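Local structure of AGR_C_1268p (Agrobacterium tumefaciens str. C58, 2GHS) at residues A[206-209]-A[214-217]; A[183-188]-A[192-197]; A[72-77]-A[83-88]; A[54-57]-A[62-65]. The protein belongs to the SMP-30/regucalcin family of beta-propellers and probably acts as a metal-dependent gluconolactonase that binds one divalent cation per subunit. All blocks are in the same frame, centred on the assembly; numbering follows the deposited sequence.

Contact 1: residues A[206-209]-A[214-217]; sequences VPLD and LPTG
Val206 and Pro215 meet where the loop after strand 202-207 folds back on the strand's end, at the periphery of a sheet of the beta-propeller. Their side chains cross obliquely: CG1 of Val206, turned anti to the backbone N (chi1 -172°), lies 3.7 Å from CB of Pro215 and also reaches the proline CG. Leu208 comes to the same proline from further along. It leaves its backbone pointing away from the 214-217 loop, yet its branch CD2 comes within 3.7 Å of Pro215 CA. Pro207 sets its ring against the backbone of Gly217, with CG meeting the glycine N and CA. Thr216 stands beside Asp209, its methyl CG2 3.9 Å from CB of the aspartate. The carboxylate of Asp209 is occupied locally, its OD1 taking the backbone N-H of Arg211. Leu208 and Pro215 form a single backbone bridge, fixed by one hydrogen bond at each end. Asp209 N gives a nearly straight bond of 2.9 Å to Leu214 O. At the other end Thr216 N donates to Pro207 O over 2.8 Å, approaching 35° out of the carbonyl plane.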
loop_
_atom_site.group_PDB
_atom_site.type_symbol
_atom_site.label_atom_id
_atom_site.label_comp_id
_atom_site.label_asym_id
_atom_site.label_seq_id
_atom_site.Cartn_x
_atom_site.Cartn_y
_atom_site.Cartn_z
ATOM N N VAL A 206 9.171 4.487 13.987
ATOM C CA VAL A 206 9.853 5.763 13.909
ATOM C C VAL A 206 9.019 6.828 14.677
ATOM O O VAL A 206 7.875 7.071 14.360
ATOM C CB VAL A 206 9.985 6.230 12.415
ATOM C CG1 VAL A 206 10.871 7.486 12.316
ATOM C CG2 VAL A 206 10.536 5.149 11.561
ATOM N N PRO A 207 9.607 7.497 15.692
ATOM C CA PRO A 207 8.881 8.578 16.331
ATOM C C PRO A 207 8.810 9.790 15.426
ATOM O O PRO A 207 9.802 10.107 14.750
ATOM C CB PRO A 207 9.714 8.838 17.604
ATOM C CG PRO A 207 11.016 8.354 17.328
ATOM C CD PRO A 207 10.920 7.285 16.294
ATOM N N LEU A 208 7.604 10.373 15.329
ATOM C CA LEU A 208 7.328 11.466 14.411
ATOM C C LEU A 208 6.759 12.654 15.132
ATOM O O LEU A 208 6.167 12.528 16.196
ATOM C CB LEU A 208 6.265 11.057 13.365
ATOM C CG LEU A 208 6.421 9.737 12.628
ATOM C CD1 LEU A 208 5.303 9.523 11.640
ATOM C CD2 LEU A 208 7.783 9.707 11.962
ATOM N N ASP A 209 6.963 13.815 14.512
ATOM C CA ASP A 209 6.209 15.062 14.758
ATOM C C ASP A 209 4.861 14.914 14.075
ATOM O O ASP A 209 4.768 14.858 12.810
ATOM C CB ASP A 209 7.011 16.239 14.169
ATOM C CG ASP A 209 6.374 17.607 14.403
ATOM O OD1 ASP A 209 5.153 17.664 14.715
ATOM O OD2 ASP A 209 7.102 18.636 14.194
ATOM N N LEU A 214 7.350 14.288 9.907
ATOM C CA LEU A 214 8.819 14.116 9.845
ATOM C C LEU A 214 9.288 13.385 11.105
ATOM O O LEU A 214 8.807 13.675 12.222
ATOM C CB LEU A 214 9.535 15.447 9.766
ATOM C CG LEU A 214 9.344 16.242 8.490
ATOM C CD1 LEU A 214 9.845 17.685 8.703
ATOM C CD2 LEU A 214 10.077 15.552 7.359
ATOM N N PRO A 215 10.259 12.486 10.954
ATOM C CA PRO A 215 10.855 11.814 12.132
ATOM C C PRO A 215 11.450 12.776 13.148
ATOM O O PRO A 215 12.056 13.791 12.781
ATOM C CB PRO A 215 11.947 10.949 11.515
ATOM C CG PRO A 215 11.445 10.652 10.141
ATOM C CD PRO A 215 10.842 11.956 9.704
ATOM N N THR A 216 11.271 12.456 14.427
ATOM C CA THR A 216 11.940 13.164 15.534
ATOM C C THR A 216 12.979 12.294 16.246
ATOM O O THR A 216 13.555 12.696 17.267
ATOM C CB THR A 216 10.933 13.586 16.606
ATOM O OG1 THR A 216 10.175 12.437 16.974
ATOM C CG2 THR A 216 9.967 14.659 16.117
ATOM N N GLY A 217 13.198 11.096 15.741
ATOM C CA GLY A 217 14.185 10.187 16.284
ATOM C C GLY A 217 14.505 9.080 15.304
ATOM O O GLY A 217 13.904 9.004 14.246
#

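Contact 2: residues A[183-188]-A[192-197]; sequences SICFSP and TGYFVD
The Tyr194 and Phe186 rings lie along the backbone of the opposing strand. Tyr194 has the carbonyl carbon of Phe186 at its edge, near the ring plane, while Cys185 O and Ser187 N approach obliquely. Cys185 adds a sulfur-aromatic contact: its SG lies 5.1 Å from the centroid of the Tyr194 ring, again oblique, and 3.9 Å from the ring atom CD2. The thiol gets there because chi1 of 60° sets SG between the backbone N and the carbonyl carbon. Phe186 takes Thr192 O at its ring edge and packs CD1 3.7 Å from CA of Gly193, which has no side chain to come between ring and strand. Two-stranded antiparallel pairing holds these groups in register. Tyr194 N donates to Cys185 O over 2.9 Å, whereas the return bond from Cys185 N to Tyr194 O is weak. Near the turn, Ser187 N binds Thr192 O at 3.0 Å, and Thr192 N reaches Ser187 OG at 3.1 Å; a water also joins that OG to Thr192 OG1. At the inner end CB of Ser183 touches Val196 CG1, 3.6 Å away, close to the predicted metal ligand Asn182. The hairpin lies within a propeller sheet: strand 202-207 pairs with the far edge of 192-197, and Cys185 packs against Ser235 and Cys237 of strand 231-237.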
loop_
_atom_site.group_PDB
_atom_site.type_symbol
_atom_site.label_atom_id
_atom_site.label_comp_id
_atom_site.label_asym_id
_atom_site.label_seq_id
_atom_site.Cartn_x
_atom_site.Cartn_y
_atom_site.Cartn_z
ATOM N N SER A 183 5.221 -1.821 3.979
ATOM C CA SER A 183 4.557 -1.682 5.287
ATOM C C SER A 183 4.480 -0.311 5.849
ATOM O O SER A 183 4.451 -0.135 7.063
ATOM C CB SER A 183 5.209 -2.628 6.302
ATOM O OG SER A 183 4.451 -2.730 7.524
ATOM N N ILE A 184 4.451 0.690 4.972
ATOM C CA ILE A 184 4.340 2.079 5.435
ATOM C C ILE A 184 2.950 2.369 5.973
ATOM O O ILE A 184 1.924 2.191 5.280
ATOM C CB ILE A 184 4.714 3.056 4.312
ATOM C CG1 ILE A 184 6.189 2.858 3.880
ATOM C CG2 ILE A 184 4.499 4.467 4.778
ATOM C CD1 ILE A 184 6.509 3.670 2.630
ATOM N N CYS A 185 2.905 2.757 7.246
ATOM C CA CYS A 185 1.655 3.151 7.865
ATOM C C CYS A 185 1.948 3.892 9.158
ATOM O O CYS A 185 3.093 4.057 9.547
ATOM C CB CYS A 185 0.747 1.925 8.126
ATOM S SG CYS A 185 1.436 0.700 9.203
ATOM N N PHE A 186 0.908 4.399 9.798
ATOM C CA PHE A 186 1.048 5.326 10.898
ATOM C C PHE A 186 0.110 5.018 12.062
ATOM O O PHE A 186 -0.997 4.541 11.871
ATOM C CB PHE A 186 0.796 6.780 10.424
ATOM C CG PHE A 186 1.669 7.153 9.274
ATOM C CD1 PHE A 186 3.003 7.456 9.461
ATOM C CD2 PHE A 186 1.158 7.158 7.995
ATOM C CE1 PHE A 186 3.821 7.737 8.353
ATOM C CE2 PHE A 186 1.937 7.435 6.882
ATOM C CZ PHE A 186 3.289 7.721 7.047
ATOM N N SER A 187 0.549 5.327 13.272
ATOM C CA SER A 187 -0.261 5.135 14.463
ATOM C C SER A 187 -1.460 6.070 14.480
ATOM O O SER A 187 -1.461 7.098 13.764
ATOM C CB SER A 187 0.612 5.343 15.689
ATOM O OG SER A 187 0.978 6.695 15.831
ATOM N N PRO A 188 -2.466 5.774 15.318
ATOM C CA PRO A 188 -3.676 6.574 15.321
ATOM C C PRO A 188 -3.485 8.056 15.584
ATOM O O PRO A 188 -4.176 8.869 14.990
ATOM C CB PRO A 188 -4.524 5.932 16.431
ATOM C CG PRO A 188 -4.108 4.501 16.412
ATOM C CD PRO A 188 -2.590 4.599 16.225
ATOM N N THR A 192 3.792 7.958 15.425
ATOM C CA THR A 192 4.700 6.877 15.070
ATOM C C THR A 192 4.467 6.487 13.624
ATOM O O THR A 192 3.319 6.362 13.168
ATOM C CB THR A 192 4.488 5.645 15.967
ATOM O OG1 THR A 192 4.724 6.015 17.331
ATOM C CG2 THR A 192 5.439 4.520 15.651
ATOM N N GLY A 193 5.565 6.279 12.916
ATOM C CA GLY A 193 5.523 5.690 11.601
ATOM C C GLY A 193 6.158 4.335 11.610
ATOM O O GLY A 193 7.033 4.031 12.441
ATOM N N TYR A 194 5.708 3.502 10.679
ATOM C CA TYR A 194 6.209 2.154 10.510
ATOM C C TYR A 194 6.633 1.926 9.062
ATOM O O TYR A 194 6.074 2.511 8.142
ATOM C CB TYR A 194 5.128 1.117 10.859
ATOM C CG TYR A 194 4.534 1.292 12.243
ATOM C CD1 TYR A 194 5.184 0.820 13.350
ATOM C CD2 TYR A 194 3.294 1.906 12.426
ATOM C CE1 TYR A 194 4.684 0.998 14.607
ATOM C CE2 TYR A 194 2.735 2.045 13.664
ATOM C CZ TYR A 194 3.437 1.604 14.776
ATOM O OH TYR A 194 2.905 1.725 16.042
ATOM N N PHE A 195 7.654 1.103 8.878
ATOM C CA PHE A 195 8.083 0.658 7.553
ATOM C C PHE A 195 8.933 -0.590 7.657
ATOM O O PHE A 195 9.410 -0.939 8.716
ATOM C CB PHE A 195 8.857 1.750 6.773
ATOM C CG PHE A 195 10.226 2.024 7.274
ATOM C CD1 PHE A 195 10.456 2.940 8.285
ATOM C CD2 PHE A 195 11.306 1.358 6.711
ATOM C CE1 PHE A 195 11.770 3.172 8.731
ATOM C CE2 PHE A 195 12.611 1.615 7.144
ATOM C CZ PHE A 195 12.819 2.521 8.151
ATOM N N VAL A 196 9.128 -1.247 6.525
ATOM C CA VAL A 196 9.956 -2.442 6.473
ATOM C C VAL A 196 10.730 -2.429 5.166
ATOM O O VAL A 196 10.323 -1.773 4.214
ATOM C CB VAL A 196 9.091 -3.752 6.521
ATOM C CG1 VAL A 196 8.338 -4.053 5.179
ATOM C CG2 VAL A 196 9.912 -4.975 6.944
ATOM N N ASP A 197 11.842 -3.160 5.152
ATOM C CA ASP A 197 12.532 -3.530 3.905
ATOM C C ASP A 197 12.127 -4.998 3.754
ATOM O O ASP A 197 12.501 -5.846 4.566
ATOM C CB ASP A 197 14.021 -3.356 4.021
ATOM C CG ASP A 197 14.771 -3.784 2.761
ATOM O OD1 ASP A 197 14.179 -4.433 1.849
ATOM O OD2 ASP A 197 15.983 -3.479 2.703
HETATM O O HOH W 1 1.943 6.339 18.441
#

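Contact 3: residues A[72-77]-A[83-88]; sequences ELHELH and KTVHAL
Strands 72-77 and 82-87 form the outer antiparallel hairpin of a four-stranded propeller blade; a polar chain runs along one face and a histidine-carboxylate pair sits on the other. On the first face His74 is gripped at both ring nitrogens. Lys83 NZ donates to ND1 over 2.9 Å, only 5° out of the imidazole plane, and NE2 donates to Glu72 OE1 at 2.8 Å, meeting the oxygen from above the carboxylate plane. These two bonds fix the rotation of the ring and are consistent with ND1 being the unprotonated nitrogen. The lysine reaches it by bending at chi2 and chi4, which folds its chain across His74; its ammonium also forms a salt bridge with Asp44. Val85 lies alongside the histidine and points the same way, placing CG1 over one ring face in a CH-pi contact, 4.0 Å from the centroid. Trp65 of the adjacent strand 62-67 stacks with the same imidazole.

On the other face Glu75 extends from a CG anti to its backbone N (chi1 -180°) and runs slantwise to the His86 ring. His86 NE2 donates to Glu75 OE1 over 2.7 Å, nearly in line with the oxygen's C-O bond, with carboxylate and ring 28° from coplanar. Between the faces, Leu73 and His86 exchange two backbone bonds of 2.8 Å, and Glu75 and Thr84 are likewise a hydrogen-bonded pair. Leu88 CD1 ends the contact against Leu73 CB, 4.2 Å away. Such an antiparallel outer pair is typical of the beta-propeller blade.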
loop_
_atom_site.group_PDB
_atom_site.type_symbol
_atom_site.label_atom_id
_atom_site.label_comp_id
_atom_site.label_asym_id
_atom_site.label_seq_id
_atom_site.Cartn_x
_atom_site.Cartn_y
_atom_site.Cartn_z
ATOM N N GLU A 72 -1.720 0.514 -15.018
ATOM C CA GLU A 72 -3.197 0.712 -14.894
ATOM C C GLU A 72 -3.606 1.207 -13.532
ATOM O O GLU A 72 -3.059 0.764 -12.534
ATOM C CB GLU A 72 -3.940 -0.596 -15.137
ATOM C CG GLU A 72 -3.754 -1.184 -16.507
ATOM C CD GLU A 72 -4.239 -2.631 -16.601
ATOM O OE1 GLU A 72 -4.460 -3.351 -15.575
ATOM O OE2 GLU A 72 -4.380 -3.058 -17.781
ATOM N N LEU A 73 -4.587 2.089 -13.517
ATOM C CA LEU A 73 -5.238 2.549 -12.303
ATOM C C LEU A 73 -6.667 1.998 -12.368
ATOM O O LEU A 73 -7.432 2.346 -13.284
ATOM C CB LEU A 73 -5.296 4.086 -12.268
ATOM C CG LEU A 73 -6.106 4.777 -11.160
ATOM C CD1 LEU A 73 -5.629 4.405 -9.788
ATOM C CD2 LEU A 73 -6.027 6.265 -11.348
ATOM N N HIS A 74 -7.002 1.153 -11.390
ATOM C CA HIS A 74 -8.274 0.458 -11.307
ATOM C C HIS A 74 -9.192 1.171 -10.343
ATOM O O HIS A 74 -8.758 1.647 -9.308
ATOM C CB HIS A 74 -8.003 -0.986 -10.832
ATOM C CG HIS A 74 -7.348 -1.800 -11.880
ATOM N ND1 HIS A 74 -8.063 -2.710 -12.633
ATOM C CD2 HIS A 74 -6.100 -1.778 -12.400
ATOM C CE1 HIS A 74 -7.257 -3.248 -13.536
ATOM N NE2 HIS A 74 -6.068 -2.685 -13.432
ATOM N N GLU A 75 -10.462 1.231 -10.742
ATOM C CA GLU A 75 -11.504 1.969 -10.014
ATOM C C GLU A 75 -12.701 1.021 -9.875
ATOM O O GLU A 75 -13.154 0.462 -10.862
ATOM C CB GLU A 75 -11.914 3.189 -10.829
ATOM C CG GLU A 75 -12.980 4.038 -10.193
ATOM C CD GLU A 75 -13.444 5.215 -11.047
ATOM O OE1 GLU A 75 -12.970 5.392 -12.195
ATOM O OE2 GLU A 75 -14.300 5.984 -10.541
ATOM N N LEU A 76 -13.181 0.848 -8.634
ATOM C CA LEU A 76 -14.310 -0.006 -8.337
ATOM C C LEU A 76 -15.285 0.740 -7.461
ATOM O O LEU A 76 -14.999 1.019 -6.303
ATOM C CB LEU A 76 -13.860 -1.281 -7.604
ATOM C CG LEU A 76 -14.993 -2.258 -7.221
ATOM C CD1 LEU A 76 -15.710 -2.768 -8.453
ATOM C CD2 LEU A 76 -14.480 -3.405 -6.372
ATOM N N HIS A 77 -16.475 0.988 -7.994
ATOM C CA HIS A 77 -17.557 1.566 -7.196
ATOM C C HIS A 77 -18.200 0.432 -6.395
ATOM O O HIS A 77 -18.815 -0.464 -6.962
ATOM C CB HIS A 77 -18.616 2.238 -8.095
ATOM C CG HIS A 77 -19.712 2.901 -7.326
ATOM N ND1 HIS A 77 -20.963 2.341 -7.176
ATOM C CD2 HIS A 77 -19.708 4.034 -6.584
ATOM C CE1 HIS A 77 -21.693 3.127 -6.402
ATOM N NE2 HIS A 77 -20.954 4.162 -6.032
ATOM N N LYS A 83 -16.775 -1.404 -12.547
ATOM C CA LYS A 83 -15.310 -1.412 -12.632
ATOM C C LYS A 83 -14.830 -0.583 -13.834
ATOM O O LYS A 83 -15.388 -0.712 -14.930
ATOM C CB LYS A 83 -14.918 -2.867 -12.788
ATOM C CG LYS A 83 -13.490 -3.156 -12.817
ATOM C CD LYS A 83 -12.873 -2.962 -11.442
ATOM C CE LYS A 83 -11.397 -2.713 -11.599
ATOM N NZ LYS A 83 -10.715 -3.797 -12.364
ATOM N N THR A 84 -13.826 0.266 -13.645
ATOM C CA THR A 84 -13.224 1.039 -14.721
ATOM C C THR A 84 -11.728 0.892 -14.653
ATOM O O THR A 84 -11.159 0.846 -13.565
ATOM C CB THR A 84 -13.620 2.516 -14.605
ATOM O OG1 THR A 84 -15.045 2.614 -14.505
ATOM C CG2 THR A 84 -13.151 3.357 -15.833
ATOM N N VAL A 85 -11.085 0.759 -15.800
ATOM C CA VAL A 85 -9.617 0.660 -15.816
ATOM C C VAL A 85 -9.036 1.829 -16.608
ATOM O O VAL A 85 -9.452 2.090 -17.732
ATOM C CB VAL A 85 -9.124 -0.636 -16.454
ATOM C CG1 VAL A 85 -7.614 -0.691 -16.315
ATOM C CG2 VAL A 85 -9.799 -1.862 -15.828
ATOM N N HIS A 86 -8.096 2.537 -16.003
ATOM C CA HIS A 86 -7.541 3.760 -16.588
ATOM C C HIS A 86 -6.085 3.484 -16.934
ATOM O O HIS A 86 -5.330 3.053 -16.094
ATOM C CB HIS A 86 -7.613 4.925 -15.612
ATOM C CG HIS A 86 -8.989 5.185 -15.078
ATOM N ND1 HIS A 86 -9.920 5.936 -15.762
ATOM C CD2 HIS A 86 -9.603 4.774 -13.934
ATOM C CE1 HIS A 86 -11.040 5.993 -15.055
ATOM N NE2 HIS A 86 -10.875 5.293 -13.947
ATOM N N ALA A 87 -5.729 3.728 -18.174
ATOM C CA ALA A 87 -4.381 3.529 -18.687
ATOM C C ALA A 87 -3.490 4.718 -18.339
ATOM O O ALA A 87 -3.831 5.866 -18.604
ATOM C CB ALA A 87 -4.446 3.378 -20.177
ATOM N N LEU A 88 -2.306 4.420 -17.827
ATOM C CA LEU A 88 -1.356 5.456 -17.439
ATOM C C LEU A 88 -0.108 5.415 -18.325
ATOM O O LEU A 88 0.285 4.343 -18.817
ATOM C CB LEU A 88 -0.919 5.177 -16.004
ATOM C CG LEU A 88 -1.984 5.059 -14.935
ATOM C CD1 LEU A 88 -1.365 4.661 -13.613
ATOM C CD2 LEU A 88 -2.742 6.381 -14.784
HETATM O O HOH W 2 -15.757 2.392 -11.847
#

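Contact 4: residues A[54-57]-A[62-65]; sequences PTFD and TAWW
Phe56 packs its ring obliquely against the backbone of Thr62, CD1 coming within 3.4 Å of Thr62 O and CE1 close to Thr62 N. With CG anti to the backbone N (chi1 -174°), the ring swings toward the partner strand and also reaches CB of Ala63, 4.2 Å from CD1. Leu78, Phe320 and Ile279 pack around the same phenyl group. On the reverse face Trp64 carries Thr62 CG2 above one side of its indole, offset toward the rim, and has Thr55 O and Asp57 CB at its edge. A water in the indole plane accepts a hydrogen bond from Trp64 NE1 at 2.9 Å and donates to Asp57 OD2 at 2.7 Å, so it bridges the two strands where the side chains do not bond directly. The other oxygen, OD1, forms a salt bridge with Lys97. Both strands belong to the inner half of a four-stranded beta-propeller blade, 51-57 being its innermost strand and the one that carries Glu52, a predicted metal ligand. Thr55 and Trp64 form a hydrogen-bonded antiparallel pair, each N donating to the other's O over 2.8 Å. Asp57 N binds Thr62 O almost straight, at 176°, while the return bond from Thr62 N to Asp57 O is longer, 3.2 Å. Toward the propeller centre, Pro54 CA approaches Trp65 CB at 3.7 Å, and the proline ring packs against Cys275 and Leu287 of the neighbouring sheet.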
loop_
_atom_site.group_PDB
_atom_site.type_symbol
_atom_site.label_atom_id
_atom_site.label_comp_id
_atom_site.label_asym_id
_atom_site.label_seq_id
_atom_site.Cartn_x
_atom_site.Cartn_y
_atom_site.Cartn_z
ATOM N N PRO A 54 -3.805 -0.112 -2.850
ATOM C CA PRO A 54 -5.247 0.171 -2.775
ATOM C C PRO A 54 -5.585 1.277 -1.808
ATOM O O PRO A 54 -4.883 1.436 -0.775
ATOM C CB PRO A 54 -5.842 -1.140 -2.202
ATOM C CG PRO A 54 -4.728 -1.767 -1.496
ATOM C CD PRO A 54 -3.475 -1.410 -2.269
ATOM N N THR A 55 -6.648 2.030 -2.092
ATOM C CA THR A 55 -7.125 3.055 -1.166
ATOM C C THR A 55 -8.607 3.294 -1.448
ATOM O O THR A 55 -9.144 2.791 -2.451
ATOM C CB THR A 55 -6.249 4.357 -1.282
ATOM O OG1 THR A 55 -6.618 5.293 -0.262
ATOM C CG2 THR A 55 -6.390 5.005 -2.626
ATOM N N PHE A 56 -9.303 3.966 -0.537
ATOM C CA PHE A 56 -10.738 4.114 -0.657
ATOM C C PHE A 56 -11.070 5.605 -0.552
ATOM O O PHE A 56 -10.504 6.325 0.296
ATOM C CB PHE A 56 -11.450 3.395 0.490
ATOM C CG PHE A 56 -12.961 3.368 0.370
ATOM C CD1 PHE A 56 -13.604 2.672 -0.642
ATOM C CD2 PHE A 56 -13.715 3.984 1.324
ATOM C CE1 PHE A 56 -14.984 2.668 -0.704
ATOM C CE2 PHE A 56 -15.085 3.947 1.271
ATOM C CZ PHE A 56 -15.704 3.295 0.264
ATOM N N ASP A 57 -11.968 6.041 -1.427
ATOM C CA ASP A 57 -12.595 7.389 -1.377
ATOM C C ASP A 57 -14.007 7.310 -0.814
ATOM O O ASP A 57 -14.930 6.921 -1.522
ATOM C CB ASP A 57 -12.608 8.006 -2.796
ATOM C CG ASP A 57 -13.106 9.455 -2.826
ATOM O OD1 ASP A 57 -13.715 9.926 -1.833
ATOM O OD2 ASP A 57 -12.884 10.138 -3.865
ATOM N N THR A 62 -15.751 4.659 -3.593
ATOM C CA THR A 62 -14.935 4.046 -4.658
ATOM C C THR A 62 -13.544 3.569 -4.137
ATOM O O THR A 62 -12.839 4.316 -3.463
ATOM C CB THR A 62 -14.731 5.045 -5.819
ATOM O OG1 THR A 62 -16.008 5.444 -6.333
ATOM C CG2 THR A 62 -13.951 4.422 -6.937
ATOM N N ALA A 63 -13.223 2.312 -4.396
ATOM C CA ALA A 63 -11.903 1.774 -4.145
ATOM C C ALA A 63 -11.051 1.960 -5.387
ATOM O O ALA A 63 -11.503 1.774 -6.508
ATOM C CB ALA A 63 -12.015 0.285 -3.773
ATOM N N TRP A 64 -9.795 2.296 -5.159
ATOM C CA TRP A 64 -8.817 2.491 -6.198
ATOM C C TRP A 64 -7.603 1.600 -5.900
ATOM O O TRP A 64 -7.241 1.391 -4.731
ATOM C CB TRP A 64 -8.376 3.950 -6.209
ATOM C CG TRP A 64 -9.450 4.948 -6.527
ATOM C CD1 TRP A 64 -10.282 5.548 -5.644
ATOM C CD2 TRP A 64 -9.743 5.505 -7.807
ATOM N NE1 TRP A 64 -11.107 6.430 -6.309
ATOM C CE2 TRP A 64 -10.772 6.421 -7.642
ATOM C CE3 TRP A 64 -9.209 5.323 -9.088
ATOM C CZ2 TRP A 64 -11.305 7.148 -8.717
ATOM C CZ3 TRP A 64 -9.741 6.051 -10.162
ATOM C CH2 TRP A 64 -10.777 6.949 -9.955
ATOM N N TRP A 65 -6.968 1.069 -6.947
ATOM C CA TRP A 65 -5.671 0.385 -6.780
ATOM C C TRP A 65 -4.928 0.390 -8.099
ATOM O O TRP A 65 -5.472 0.841 -9.127
ATOM C CB TRP A 65 -5.832 -1.046 -6.242
ATOM C CG TRP A 65 -6.553 -1.992 -7.115
ATOM C CD1 TRP A 65 -6.010 -2.797 -8.084
ATOM C CD2 TRP A 65 -7.947 -2.283 -7.081
ATOM N NE1 TRP A 65 -6.998 -3.555 -8.657
ATOM C CE2 TRP A 65 -8.194 -3.262 -8.053
ATOM C CE3 TRP A 65 -9.018 -1.796 -6.315
ATOM C CZ2 TRP A 65 -9.463 -3.754 -8.306
ATOM C CZ3 TRP A 65 -10.293 -2.306 -6.555
ATOM C CH2 TRP A 65 -10.494 -3.265 -7.553
HETATM O O HOH W 3 -13.113 8.569 -6.041
#

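From the N terminus, contact 4 closes first, joining strands 51-57 and 62-67 through a short turn. Contact 3 follows with strands 72-77 and 82-87. Strands 62-67 and 72-77 are neighbours, so the two hairpins form one continuous four-stranded sheet, with Glu75 packing on Thr62 and Trp64. Across the centre of the chain, contact 2 closes the hairpin of 170-186 and 192-197, its centre about 19 Å from that of contact 4. Contact 1 then closes the loop after strand 202-207, which pairs with 192-197; Leu208 and Val206 pack on residues of contact 2. All four lie in series, none nested or crossed.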